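Local coordinates for protein ApaG (Shewanella oneidensis, PDB 1TZA) that is of unknown function but folds into an all-beta ApaG domain, related to immunoglobulin-like E-set domains, and is found as an assembly of two copies, at residues I8-K13 and A112-F117; S31-I36 and A80-S85; E41-L46 and T72-P77; R49-T54 and G98-V103. All coordinates share one frame; numbering follows the deposited sequence.

Contact 1: residues I8-K13 and A112-F117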
loop_
_atom_site.group_PDB
_atom_site.type_symbol
_atom_site.label_atom_id
_atom_site.label_comp_id
_atom_site.label_asym_id
_atom_site.label_seq_id
_atom_site.Cartn_x
_atom_site.Cartn_y
_atom_site.Cartn_z
ATOM N N ILE A 8 -24.088 9.318 7.480
ATOM C CA ILE A 8 -22.879 8.531 7.273
ATOM C C ILE A 8 -21.774 8.769 8.302
ATOM O O ILE A 8 -21.428 9.910 8.601
ATOM C CB ILE A 8 -22.314 8.789 5.871
ATOM C CG1 ILE A 8 -23.407 8.555 4.831
ATOM C CG2 ILE A 8 -21.149 7.859 5.598
ATOM C CD1 ILE A 8 -22.992 8.912 3.428
ATOM N N ARG A 9 -21.227 7.677 8.836
ATOM C CA ARG A 9 -20.150 7.745 9.819
ATOM C C ARG A 9 -18.898 7.090 9.242
ATOM O O ARG A 9 -18.971 6.017 8.651
ATOM C CB ARG A 9 -20.556 7.029 11.113
ATOM C CG ARG A 9 -19.443 6.982 12.155
ATOM C CD ARG A 9 -19.888 6.324 13.456
ATOM N NE ARG A 9 -20.437 4.986 13.248
ATOM C CZ ARG A 9 -20.518 4.057 14.196
ATOM N NH1 ARG A 9 -20.081 4.319 15.423
ATOM N NH2 ARG A 9 -21.036 2.863 13.922
ATOM N N VAL A 10 -17.750 7.734 9.421
ATOM C CA VAL A 10 -16.498 7.202 8.901
ATOM C C VAL A 10 -15.520 6.784 10.010
ATOM O O VAL A 10 -15.187 7.570 10.892
ATOM C CB VAL A 10 -15.820 8.234 7.965
ATOM C CG1 VAL A 10 -14.588 7.627 7.325
ATOM C CG2 VAL A 10 -16.802 8.690 6.893
ATOM N N GLU A 11 -15.074 5.534 9.957
ATOM C CA GLU A 11 -14.132 4.991 10.934
ATOM C C GLU A 11 -12.863 4.578 10.197
ATOM O O GLU A 11 -12.919 4.095 9.068
ATOM C CB GLU A 11 -14.755 3.793 11.651
ATOM C CG GLU A 11 -16.050 4.144 12.387
ATOM C CD GLU A 11 -16.681 2.956 13.106
ATOM O OE1 GLU A 11 -17.625 3.171 13.900
ATOM O OE2 GLU A 11 -16.244 1.810 12.876
ATOM N N VAL A 12 -11.712 4.759 10.826
ATOM C CA VAL A 12 -10.472 4.433 10.145
ATOM C C VAL A 12 -9.359 3.893 11.023
ATOM O O VAL A 12 -9.172 4.327 12.166
ATOM C CB VAL A 12 -9.932 5.686 9.408
ATOM C CG1 VAL A 12 -9.804 6.825 10.383
ATOM C CG2 VAL A 12 -8.573 5.401 8.768
ATOM N N LYS A 13 -8.624 2.930 10.478
ATOM C CA LYS A 13 -7.471 2.363 11.155
ATOM C C LYS A 13 -6.315 2.428 10.145
ATOM O O LYS A 13 -6.539 2.404 8.927
ATOM C CB LYS A 13 -7.755 0.925 11.617
ATOM C CG LYS A 13 -8.406 0.014 10.586
ATOM C CD LYS A 13 -8.777 -1.334 11.214
ATOM C CE LYS A 13 -9.510 -2.255 10.228
ATOM N NZ LYS A 13 -9.967 -3.524 10.882
ATOM N N ALA A 112 -19.619 13.477 3.518
ATOM C CA ALA A 112 -19.346 12.616 4.659
ATOM C C ALA A 112 -17.970 13.078 5.128
ATOM O O ALA A 112 -16.991 12.975 4.387
ATOM C CB ALA A 112 -19.297 11.151 4.230
ATOM N N ILE A 113 -17.899 13.612 6.341
ATOM C CA ILE A 113 -16.641 14.106 6.876
ATOM C C ILE A 113 -15.730 12.980 7.328
ATOM O O ILE A 113 -16.179 11.984 7.888
ATOM C CB ILE A 113 -16.871 15.049 8.074
ATOM C CG1 ILE A 113 -17.819 16.173 7.667
ATOM C CG2 ILE A 113 -15.540 15.642 8.545
ATOM C CD1 ILE A 113 -18.291 17.021 8.828
ATOM N N ILE A 114 -14.441 13.156 7.065
ATOM C CA ILE A 114 -13.431 12.194 7.464
ATOM C C ILE A 114 -12.551 12.915 8.482
ATOM O O ILE A 114 -11.687 13.708 8.113
ATOM C CB ILE A 114 -12.574 11.746 6.260
ATOM C CG1 ILE A 114 -13.479 11.218 5.140
ATOM C CG2 ILE A 114 -11.610 10.657 6.699
ATOM C CD1 ILE A 114 -12.821 11.198 3.770
ATOM N N LYS A 115 -12.789 12.645 9.762
ATOM C CA LYS A 115 -12.035 13.269 10.843
ATOM C C LYS A 115 -10.546 13.031 10.685
ATOM O O LYS A 115 -10.123 12.024 10.115
ATOM C CB LYS A 115 -12.481 12.713 12.202
ATOM C CG LYS A 115 -13.960 12.875 12.488
ATOM C CD LYS A 115 -14.372 14.341 12.516
ATOM C CE LYS A 115 -15.861 14.485 12.842
ATOM N NZ LYS A 115 -16.347 15.897 12.741
ATOM N N PRO A 116 -9.726 13.963 11.189
ATOM C CA PRO A 116 -8.281 13.772 11.066
ATOM C C PRO A 116 -7.793 12.544 11.838
ATOM O O PRO A 116 -8.221 12.288 12.963
ATOM C CB PRO A 116 -7.711 15.087 11.611
ATOM C CG PRO A 116 -8.786 15.585 12.546
ATOM C CD PRO A 116 -10.044 15.279 11.776
ATOM N N PHE A 117 -6.915 11.773 11.209
ATOM C CA PHE A 117 -6.333 10.592 11.828
ATOM C C PHE A 117 -4.838 10.607 11.508
ATOM O O PHE A 117 -4.412 11.158 10.493
ATOM C CB PHE A 117 -7.011 9.300 11.315
ATOM C CG PHE A 117 -6.929 9.105 9.823
ATOM C CD1 PHE A 117 -5.805 8.515 9.240
ATOM C CD2 PHE A 117 -7.981 9.496 9.003
ATOM C CE1 PHE A 117 -5.731 8.314 7.847
ATOM C CE2 PHE A 117 -7.920 9.304 7.611
ATOM C CZ PHE A 117 -6.788 8.708 7.036
#
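Val12 sits on Phe117, using both of its methyls. CG2 stands over the middle of the ring, 3.9 Å from the centroid and only 2° off the normal, a well-centred CH-pi contact. CG1, held between the backbone N and the carbonyl carbon at a chi1 of 55°, closes on Phe117 CD2 at 3.5 Å. Branching at CB is what lets this valine cover the face with one methyl and reach the rim with the other. Farther along, Val10 CG2 rests on the carbonyl oxygen Ile113 O at 3.5 Å, while its CG1 meets Ile114 CG2 at 4.3 Å; the small Ala112 CB lies 4.0 Å from Ile8 CG2.

The opposite side of 8-13 is looser and polar. Arg9 and Lys13 point away from 112-117, and Glu11 makes no contact with it; Glu11 OE1 hangs over the face of the Arg9 guanidinium, 3.1 Å from NH1, a pairing of charges with no N-H aimed at the oxygen.

The strands run nearly parallel, 24° apart, but belong to the two different sheets of a sandwich, 8-19 bonding to 28-38 and 109-120 to 93-104. With no hydrogen bond between them, apolar contact and dispersion are what join the sheets here.

Contact 2: residues S31-I36 and A80-S85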
loop_
_atom_site.group_PDB
_atom_site.type_symbol
_atom_site.label_atom_id
_atom_site.label_comp_id
_atom_site.label_asym_id
_atom_site.label_seq_id
_atom_site.Cartn_x
_atom_site.Cartn_y
_atom_site.Cartn_z
ATOM N N SER A 31 -0.717 2.259 4.985
ATOM C CA SER A 31 -1.960 1.776 4.427
ATOM C C SER A 31 -3.021 2.293 5.383
ATOM O O SER A 31 -2.745 2.497 6.575
ATOM C CB SER A 31 -2.022 0.245 4.404
ATOM O OG SER A 31 -2.145 -0.298 5.712
ATOM N N TYR A 32 -4.214 2.544 4.855
ATOM C CA TYR A 32 -5.333 2.965 5.682
ATOM C C TYR A 32 -6.575 2.209 5.215
ATOM O O TYR A 32 -6.795 2.023 4.013
ATOM C CB TYR A 32 -5.543 4.493 5.637
ATOM C CG TYR A 32 -5.750 5.102 4.269
ATOM C CD1 TYR A 32 -6.958 4.967 3.595
ATOM C CD2 TYR A 32 -4.736 5.837 3.663
ATOM C CE1 TYR A 32 -7.156 5.555 2.350
ATOM C CE2 TYR A 32 -4.914 6.427 2.432
ATOM C CZ TYR A 32 -6.128 6.285 1.775
ATOM O OH TYR A 32 -6.308 6.879 0.550
ATOM N N THR A 33 -7.351 1.734 6.184
ATOM C CA THR A 33 -8.573 0.989 5.911
ATOM C C THR A 33 -9.743 1.811 6.430
ATOM O O THR A 33 -9.905 1.996 7.636
ATOM C CB THR A 33 -8.546 -0.387 6.605
ATOM O OG1 THR A 33 -7.422 -1.139 6.126
ATOM C CG2 THR A 33 -9.834 -1.163 6.311
ATOM N N ILE A 34 -10.542 2.319 5.499
ATOM C CA ILE A 34 -11.683 3.156 5.823
ATOM C C ILE A 34 -12.968 2.336 5.842
ATOM O O ILE A 34 -13.175 1.462 5.003
ATOM C CB ILE A 34 -11.859 4.293 4.772
ATOM C CG1 ILE A 34 -10.509 4.946 4.454
ATOM C CG2 ILE A 34 -12.831 5.351 5.292
ATOM C CD1 ILE A 34 -9.897 5.742 5.581
ATOM N N THR A 35 -13.818 2.619 6.819
ATOM C CA THR A 35 -15.109 1.954 6.934
ATOM C C THR A 35 -16.114 3.088 6.878
ATOM O O THR A 35 -16.060 4.020 7.684
ATOM C CB THR A 35 -15.269 1.197 8.262
ATOM O OG1 THR A 35 -14.310 0.130 8.322
ATOM C CG2 THR A 35 -16.682 0.608 8.373
ATOM N N ILE A 36 -17.009 3.012 5.903
ATOM C CA ILE A 36 -18.026 4.021 5.691
ATOM C C ILE A 36 -19.389 3.400 5.970
ATOM O O ILE A 36 -19.908 2.615 5.174
ATOM C CB ILE A 36 -17.932 4.534 4.250
ATOM C CG1 ILE A 36 -16.528 5.106 4.019
ATOM C CG2 ILE A 36 -18.971 5.591 3.995
ATOM C CD1 ILE A 36 -16.045 5.013 2.590
ATOM N N ALA A 80 -21.985 -1.321 6.162
ATOM C CA ALA A 80 -20.655 -0.763 6.340
ATOM C C ALA A 80 -19.759 -1.182 5.188
ATOM O O ALA A 80 -19.433 -2.357 5.064
ATOM C CB ALA A 80 -20.063 -1.257 7.646
ATOM N N TYR A 81 -19.362 -0.226 4.352
ATOM C CA TYR A 81 -18.487 -0.513 3.223
ATOM C C TYR A 81 -17.047 -0.227 3.617
ATOM O O TYR A 81 -16.719 0.880 4.045
ATOM C CB TYR A 81 -18.876 0.335 2.002
ATOM C CG TYR A 81 -17.863 0.308 0.873
ATOM C CD1 TYR A 81 -16.738 1.130 0.903
ATOM C CD2 TYR A 81 -18.017 -0.555 -0.215
ATOM C CE1 TYR A 81 -15.790 1.100 -0.114
ATOM C CE2 TYR A 81 -17.072 -0.595 -1.245
ATOM C CZ TYR A 81 -15.958 0.239 -1.182
ATOM O OH TYR A 81 -14.998 0.212 -2.165
ATOM N N GLN A 82 -16.193 -1.228 3.455
ATOM C CA GLN A 82 -14.790 -1.105 3.800
ATOM C C GLN A 82 -13.884 -1.198 2.582
ATOM O O GLN A 82 -14.167 -1.930 1.629
ATOM C CB GLN A 82 -14.400 -2.200 4.790
ATOM C CG GLN A 82 -12.909 -2.285 5.056
ATOM C CD GLN A 82 -12.541 -3.429 5.982
ATOM O OE1 GLN A 82 -12.859 -3.409 7.172
ATOM N NE2 GLN A 82 -11.868 -4.442 5.435
ATOM N N TYR A 83 -12.788 -0.449 2.624
ATOM C CA TYR A 83 -11.810 -0.454 1.549
ATOM C C TYR A 83 -10.451 -0.058 2.106
ATOM O O TYR A 83 -10.346 0.579 3.162
ATOM C CB TYR A 83 -12.232 0.499 0.432
ATOM C CG TYR A 83 -11.817 1.934 0.618
ATOM C CD1 TYR A 83 -10.559 2.374 0.193
ATOM C CD2 TYR A 83 -12.694 2.867 1.167
ATOM C CE1 TYR A 83 -10.191 3.711 0.299
ATOM C CE2 TYR A 83 -12.333 4.206 1.285
ATOM C CZ TYR A 83 -11.084 4.621 0.845
ATOM O OH TYR A 83 -10.735 5.944 0.932
ATOM N N THR A 84 -9.406 -0.439 1.390
ATOM C CA THR A 84 -8.069 -0.127 1.828
ATOM C C THR A 84 -7.272 0.524 0.712
ATOM O O THR A 84 -7.378 0.137 -0.450
ATOM C CB THR A 84 -7.352 -1.408 2.291
ATOM O OG1 THR A 84 -7.940 -1.855 3.524
ATOM C CG2 THR A 84 -5.847 -1.162 2.477
ATOM N N SER A 85 -6.494 1.535 1.076
ATOM C CA SER A 85 -5.635 2.230 0.133
ATOM C C SER A 85 -4.377 2.585 0.913
ATOM O O SER A 85 -4.111 1.982 1.938
ATOM C CB SER A 85 -6.304 3.490 -0.404
ATOM O OG SER A 85 -5.502 4.067 -1.426
HETATM O O HOH W 1 -8.820 7.014 -0.588
#
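Thr33 and Thr84 face each other in a non-hydrogen-bonded pair, and their hydroxyls close the gap with a hydrogen bond, OG1 to OG1, of 2.7 Å. Thr33 CG2 packs against Gln82 CG at 3.5 Å. These short polar side chains and the glutamine suit a face partly open to solvent. On the other face, Tyr83 runs alongside Ile34, its CE2 3.5 Å from Ile34 CB, and Ile36 CD1 meets the ring's edge. Tyr32 lies with one face over the Ser85 carbonyl carbon; its chi1 of 56°, with CG between the backbone N and carbonyl carbon, brings the ring over the neighbouring strand, and a small serine suits the place beneath it.

What positions these groups is the antiparallel backbone. Tyr32, Ile34 and Ile36 each exchange two hydrogen bonds with Ser85, Tyr83 and Tyr81; the straightest is Ile36 N to Tyr81 O, 2.8 Å at 172°. At the phenol ends a water bridges Tyr32 OH (2.8 Å) and Tyr83 OH (2.7 Å), lying in the plane of the Tyr32 ring. Tyr83 OH also bonds to Tyr100 OH, Tyr81 OH to Glu71, and Ser85 OG to Glu18 of the second subunit.

Strand 28-38 is the middle of its three-stranded sheet, flanked by 8-19 and 79-89, and its Ile34 and Ile36 turn inward onto Tyr100 of strand 93-104.

Contact 3: residues E41-L46 and T72-P77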
loop_
_atom_site.group_PDB
_atom_site.type_symbol
_atom_site.label_atom_id
_atom_site.label_comp_id
_atom_site.label_asym_id
_atom_site.label_seq_id
_atom_site.Cartn_x
_atom_site.Cartn_y
_atom_site.Cartn_z
ATOM N N GLU A 41 -31.733 5.803 6.127
ATOM C CA GLU A 41 -32.830 4.907 5.788
ATOM C C GLU A 41 -32.910 4.788 4.271
ATOM O O GLU A 41 -33.873 4.258 3.724
ATOM C CB GLU A 41 -34.150 5.462 6.337
ATOM C CG GLU A 41 -34.955 6.311 5.344
ATOM C CD GLU A 41 -34.283 7.624 4.958
ATOM O OE1 GLU A 41 -34.844 8.338 4.098
ATOM O OE2 GLU A 41 -33.207 7.948 5.510
ATOM N N GLN A 42 -31.875 5.277 3.602
ATOM C CA GLN A 42 -31.822 5.276 2.147
ATOM C C GLN A 42 -30.392 5.024 1.667
ATOM O O GLN A 42 -29.434 5.380 2.348
ATOM C CB GLN A 42 -32.338 6.630 1.670
ATOM C CG GLN A 42 -32.111 7.004 0.227
ATOM C CD GLN A 42 -32.724 8.369 -0.068
ATOM O OE1 GLN A 42 -32.609 9.299 0.741
ATOM N NE2 GLN A 42 -33.379 8.497 -1.222
ATOM N N ALA A 43 -30.249 4.400 0.502
ATOM C CA ALA A 43 -28.925 4.103 -0.038
ATOM C C ALA A 43 -28.136 5.379 -0.316
ATOM O O ALA A 43 -28.712 6.416 -0.645
ATOM C CB ALA A 43 -29.048 3.271 -1.316
ATOM N N ALA A 44 -26.817 5.289 -0.173
ATOM C CA ALA A 44 -25.927 6.424 -0.410
ATOM C C ALA A 44 -24.745 5.977 -1.269
ATOM O O ALA A 44 -24.101 4.960 -0.986
ATOM C CB ALA A 44 -25.431 6.993 0.914
ATOM N N LYS A 45 -24.469 6.746 -2.315
ATOM C CA LYS A 45 -23.390 6.437 -3.233
ATOM C C LYS A 45 -22.211 7.387 -3.078
ATOM O O LYS A 45 -22.368 8.613 -3.137
ATOM C CB LYS A 45 -23.920 6.494 -4.660
ATOM C CG LYS A 45 -22.931 6.114 -5.739
ATOM C CD LYS A 45 -23.616 6.220 -7.090
ATOM C CE LYS A 45 -22.682 5.883 -8.215
ATOM N NZ LYS A 45 -23.352 6.087 -9.526
ATOM N N LEU A 46 -21.029 6.811 -2.881
ATOM C CA LEU A 46 -19.803 7.592 -2.726
ATOM C C LEU A 46 -19.274 7.955 -4.112
ATOM O O LEU A 46 -18.778 7.094 -4.833
ATOM C CB LEU A 46 -18.764 6.769 -1.953
ATOM C CG LEU A 46 -17.507 7.486 -1.452
ATOM C CD1 LEU A 46 -16.826 6.641 -0.375
ATOM C CD2 LEU A 46 -16.577 7.762 -2.622
ATOM N N THR A 72 -17.170 3.773 -7.294
ATOM C CA THR A 72 -18.101 4.706 -6.682
ATOM C C THR A 72 -19.151 3.737 -6.133
ATOM O O THR A 72 -20.169 3.470 -6.779
ATOM C CB THR A 72 -18.738 5.640 -7.758
ATOM O OG1 THR A 72 -19.405 4.854 -8.752
ATOM C CG2 THR A 72 -17.668 6.477 -8.444
ATOM N N PRO A 73 -18.907 3.184 -4.935
ATOM C CA PRO A 73 -19.814 2.224 -4.298
ATOM C C PRO A 73 -21.132 2.761 -3.752
ATOM O O PRO A 73 -21.212 3.886 -3.249
ATOM C CB PRO A 73 -18.943 1.628 -3.201
ATOM C CG PRO A 73 -18.187 2.844 -2.724
ATOM C CD PRO A 73 -17.794 3.525 -4.030
ATOM N N THR A 74 -22.177 1.951 -3.870
ATOM C CA THR A 74 -23.479 2.334 -3.344
ATOM C C THR A 74 -23.611 1.568 -2.035
ATOM O O THR A 74 -23.507 0.343 -1.997
ATOM C CB THR A 74 -24.619 1.972 -4.321
ATOM O OG1 THR A 74 -24.498 2.779 -5.504
ATOM C CG2 THR A 74 -25.987 2.230 -3.682
ATOM N N ILE A 75 -23.790 2.311 -0.953
ATOM C CA ILE A 75 -23.909 1.719 0.372
ATOM C C ILE A 75 -25.367 1.776 0.800
ATOM O O ILE A 75 -25.905 2.858 1.062
ATOM C CB ILE A 75 -23.064 2.499 1.397
ATOM C CG1 ILE A 75 -21.676 2.773 0.815
ATOM C CG2 ILE A 75 -22.945 1.712 2.677
ATOM C CD1 ILE A 75 -20.867 3.766 1.614
ATOM N N PRO A 76 -26.031 0.613 0.877
ATOM C CA PRO A 76 -27.440 0.627 1.286
ATOM C C PRO A 76 -27.567 0.933 2.781
ATOM O O PRO A 76 -26.564 1.000 3.497
ATOM C CB PRO A 76 -27.914 -0.780 0.915
ATOM C CG PRO A 76 -26.712 -1.609 1.188
ATOM C CD PRO A 76 -25.564 -0.762 0.623
ATOM N N PRO A 77 -28.798 1.129 3.271
ATOM C CA PRO A 77 -28.985 1.424 4.698
ATOM C C PRO A 77 -28.385 0.338 5.594
ATOM O O PRO A 77 -28.236 -0.808 5.176
ATOM C CB PRO A 77 -30.503 1.505 4.832
ATOM C CG PRO A 77 -30.924 2.040 3.487
ATOM C CD PRO A 77 -30.077 1.221 2.542
#
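Pro77 lays its CG over one face of the flat peptide joining Glu41 to Gln42, 3.4 Å from Gln42 N and 3.5 Å from Glu41 C, and its CD continues along the chain to Ala43 N. At the other end the Pro73 ring puts CD 4.0 Å from Leu46 CB. Between these prolines the segments form a short antiparallel bridge, in which the two-residue strand 74-75 borders the start of strand 44-55 in the beta-sandwich fold.

Its core is the hydrogen-bonded pair Ala44 and Ile75. Ile75 N gives a nearly straight bond to Ala44 O (2.7 Å), and Ala44 N answers to Ile75 O (2.9 Å). Leu46 N donates to Pro73 O. Proline lacks an N-H but keeps a good acceptor, so Pro73 can join the bridge in one direction, while Pro76 and Pro77 offer no N-H to carry the pairing on, which suits the strand's short length.

Ala44, Leu46 and Ile75 turn inward: Ala44 and Leu46 meet Met102, while Leu46 and Ile75 meet Ile36. Asn38 ND2 hydrogen-bonds Gln42 O at the loop end. On the outer face Lys45 keeps CG anti to the backbone N (chi1 -177°) and stays extended across the threonines. Its CG is 3.7 Å from Thr74 OG1, and its CE reaches Thr72 OG1 at 3.5 Å.

Contact 4: residues R49-T54 and G98-V103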
loop_
_atom_site.group_PDB
_atom_site.type_symbol
_atom_site.label_atom_id
_atom_site.label_comp_id
_atom_site.label_asym_id
_atom_site.label_seq_id
_atom_site.Cartn_x
_atom_site.Cartn_y
_atom_site.Cartn_z
ATOM N N ARG A 49 -13.836 11.910 -3.530
ATOM C CA ARG A 49 -13.067 11.981 -2.303
ATOM C C ARG A 49 -12.171 13.194 -2.427
ATOM O O ARG A 49 -11.828 13.619 -3.532
ATOM C CB ARG A 49 -12.221 10.723 -2.093
ATOM C CG ARG A 49 -11.178 10.452 -3.161
ATOM C CD ARG A 49 -10.256 9.306 -2.738
ATOM N NE ARG A 49 -9.840 8.480 -3.870
ATOM C CZ ARG A 49 -9.004 8.866 -4.828
ATOM N NH1 ARG A 49 -8.473 10.079 -4.807
ATOM N NH2 ARG A 49 -8.712 8.039 -5.817
ATOM N N HIS A 50 -11.817 13.764 -1.290
ATOM C CA HIS A 50 -10.948 14.924 -1.258
ATOM C C HIS A 50 -10.131 14.803 0.014
ATOM O O HIS A 50 -10.654 14.953 1.117
ATOM C CB HIS A 50 -11.760 16.220 -1.252
ATOM C CG HIS A 50 -10.918 17.453 -1.133
ATOM N ND1 HIS A 50 -9.879 17.732 -1.996
ATOM C CD2 HIS A 50 -10.939 18.463 -0.233
ATOM C CE1 HIS A 50 -9.295 18.858 -1.628
ATOM N NE2 HIS A 50 -9.917 19.322 -0.561
ATOM N N TRP A 51 -8.847 14.509 -0.155
ATOM C CA TRP A 51 -7.935 14.332 0.960
ATOM C C TRP A 51 -7.000 15.514 1.160
ATOM O O TRP A 51 -6.717 16.269 0.233
ATOM C CB TRP A 51 -7.069 13.082 0.747
ATOM C CG TRP A 51 -7.773 11.757 0.852
ATOM C CD1 TRP A 51 -7.945 10.832 -0.146
ATOM C CD2 TRP A 51 -8.304 11.165 2.042
ATOM N NE1 TRP A 51 -8.539 9.699 0.355
ATOM C CE2 TRP A 51 -8.773 9.875 1.694
ATOM C CE3 TRP A 51 -8.429 11.598 3.370
ATOM C CZ2 TRP A 51 -9.354 9.013 2.631
ATOM C CZ3 TRP A 51 -9.008 10.736 4.303
ATOM C CH2 TRP A 51 -9.464 9.460 3.928
ATOM N N ILE A 52 -6.539 15.663 2.395
ATOM C CA ILE A 52 -5.574 16.685 2.763
ATOM C C ILE A 52 -4.591 15.874 3.591
ATOM O O ILE A 52 -4.925 15.354 4.651
ATOM C CB ILE A 52 -6.189 17.821 3.615
ATOM C CG1 ILE A 52 -7.043 18.733 2.729
ATOM C CG2 ILE A 52 -5.087 18.640 4.284
ATOM C CD1 ILE A 52 -8.381 18.147 2.360
ATOM N N ILE A 53 -3.382 15.746 3.075
ATOM C CA ILE A 53 -2.343 14.970 3.717
ATOM C C ILE A 53 -1.221 15.892 4.169
ATOM O O ILE A 53 -0.695 16.678 3.378
ATOM C CB ILE A 53 -1.810 13.913 2.723
ATOM C CG1 ILE A 53 -3.003 13.112 2.168
ATOM C CG2 ILE A 53 -0.799 13.004 3.402
ATOM C CD1 ILE A 53 -2.660 12.209 0.998
ATOM N N THR A 54 -0.861 15.785 5.446
ATOM C CA THR A 54 0.173 16.624 6.030
ATOM C C THR A 54 1.292 15.833 6.696
ATOM O O THR A 54 1.023 14.940 7.499
ATOM C CB THR A 54 -0.450 17.560 7.081
ATOM O OG1 THR A 54 -1.579 18.231 6.503
ATOM C CG2 THR A 54 0.563 18.594 7.556
ATOM N N GLY A 98 -10.400 14.929 5.428
ATOM C CA GLY A 98 -11.041 15.356 4.196
ATOM C C GLY A 98 -12.523 15.034 4.147
ATOM O O GLY A 98 -13.188 14.966 5.185
ATOM N N THR A 99 -13.047 14.840 2.941
ATOM C CA THR A 99 -14.458 14.532 2.776
ATOM C C THR A 99 -14.714 13.643 1.572
ATOM O O THR A 99 -13.889 13.537 0.671
ATOM C CB THR A 99 -15.293 15.810 2.596
ATOM O OG1 THR A 99 -14.857 16.494 1.422
ATOM C CG2 THR A 99 -15.135 16.735 3.796
ATOM N N TYR A 100 -15.874 12.999 1.588
ATOM C CA TYR A 100 -16.320 12.133 0.512
ATOM C C TYR A 100 -17.553 12.810 -0.058
ATOM O O TYR A 100 -18.433 13.231 0.698
ATOM C CB TYR A 100 -16.718 10.753 1.047
ATOM C CG TYR A 100 -15.570 9.879 1.470
ATOM C CD1 TYR A 100 -14.473 9.686 0.635
ATOM C CD2 TYR A 100 -15.602 9.198 2.684
ATOM C CE1 TYR A 100 -13.431 8.828 0.995
ATOM C CE2 TYR A 100 -14.569 8.335 3.059
ATOM C CZ TYR A 100 -13.484 8.152 2.204
ATOM O OH TYR A 100 -12.468 7.280 2.547
ATOM N N GLY A 101 -17.623 12.937 -1.377
ATOM C CA GLY A 101 -18.791 13.553 -1.978
ATOM C C GLY A 101 -19.853 12.486 -2.161
ATOM O O GLY A 101 -19.744 11.659 -3.062
HETATM N N MSE A 102 -20.873 12.488 -1.307
HETATM C CA MSE A 102 -21.942 11.490 -1.392
HETATM C C MSE A 102 -23.169 11.983 -2.153
HETATM O O MSE A 102 -23.412 13.183 -2.252
HETATM C CB MSE A 102 -22.415 11.080 0.012
HETATM C CG MSE A 102 -21.322 10.747 1.024
HETATM SE SE MSE A 102 -20.341 9.134 0.622
HETATM C CE MSE A 102 -21.827 7.893 0.400
ATOM N N VAL A 103 -23.939 11.040 -2.684
ATOM C CA VAL A 103 -25.184 11.352 -3.372
ATOM C C VAL A 103 -26.173 10.280 -2.927
ATOM O O VAL A 103 -25.829 9.096 -2.870
ATOM C CB VAL A 103 -25.046 11.340 -4.922
ATOM C CG1 VAL A 103 -24.551 9.991 -5.405
ATOM C CG2 VAL A 103 -26.398 11.671 -5.561
#
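His50 and Thr99 carry the backbone bonding of this antiparallel pair. Thr99 N donates to His50 O at 3.0 Å, and His50 N reaches Thr99 O at 2.9 Å with a more bent N-H geometry of 136°. Next to them Gly98 brings its CA within 3.1 Å of His50 O, a CA-H...O contact. A CB at Gly98 would clash with His50 O and, at these backbone angles, jam against the preceding carbonyl oxygen, which explains a glycine in mid-strand.

Aromatic packing fills the inner face. Trp51 and Tyr100 meet obliquely, ring centroids 5.9 Å apart and planes at 77°, with Trp51 CZ2 3.6 Å from Tyr100 OH. Both rings have CG anti to the carbonyl carbon (chi1 -70° for Trp51), which helps to bring them together although Trp51 is paired with Gly98 and Tyr100 with Arg49, two residues away. Ile114 of strand 109-120 packs on both.

Aliphatic contact is made by Arg49, whose CB sits at the edge of the Tyr100 ring, in its plane, 3.7 Å from CD1. Beyond CB the arginine bends away.

Charged and polar ends look outside the pair. Arg49 NE forms a salt bridge with Glu18 of the second subunit and NH2 a hydrogen bond to Gln19 O of the same neighbouring subunit, while Tyr100 OH is hydrogen-bonded to Tyr83 OH.

An arginine suits this border because its carbon chain is at home beside a ring and its guanidinium can satisfy itself across the subunit interface; the same strand thus serves both the apolar interior and the dimer.

How the contacts relate
Contacts 2, 3 and 4 pair strands within a sheet and rest on backbone hydrogen bonds, whereas contact 1, centred about 6 Å from the centre of the chain, joins two sheets without any hydrogen bond, mainly through apolar side chains. Contacts 3 and 4 share strand 44-55: the centre of contact 4, rich in aromatics, is about 8 Å from the centre of the chain, and that of contact 3, where prolines, threonines and a lysine take over, about 18 Å. Contact 2 faces contact 4 across the interior. Met102 ties periphery to core, its CE 3.4 Å from Ile8 CD1 and 3.8 Å from Ala44 CB. Contacts 2 and 4 both reach Glu18 of the second subunit; contacts 1 and 3 touch no other chain of the assembly.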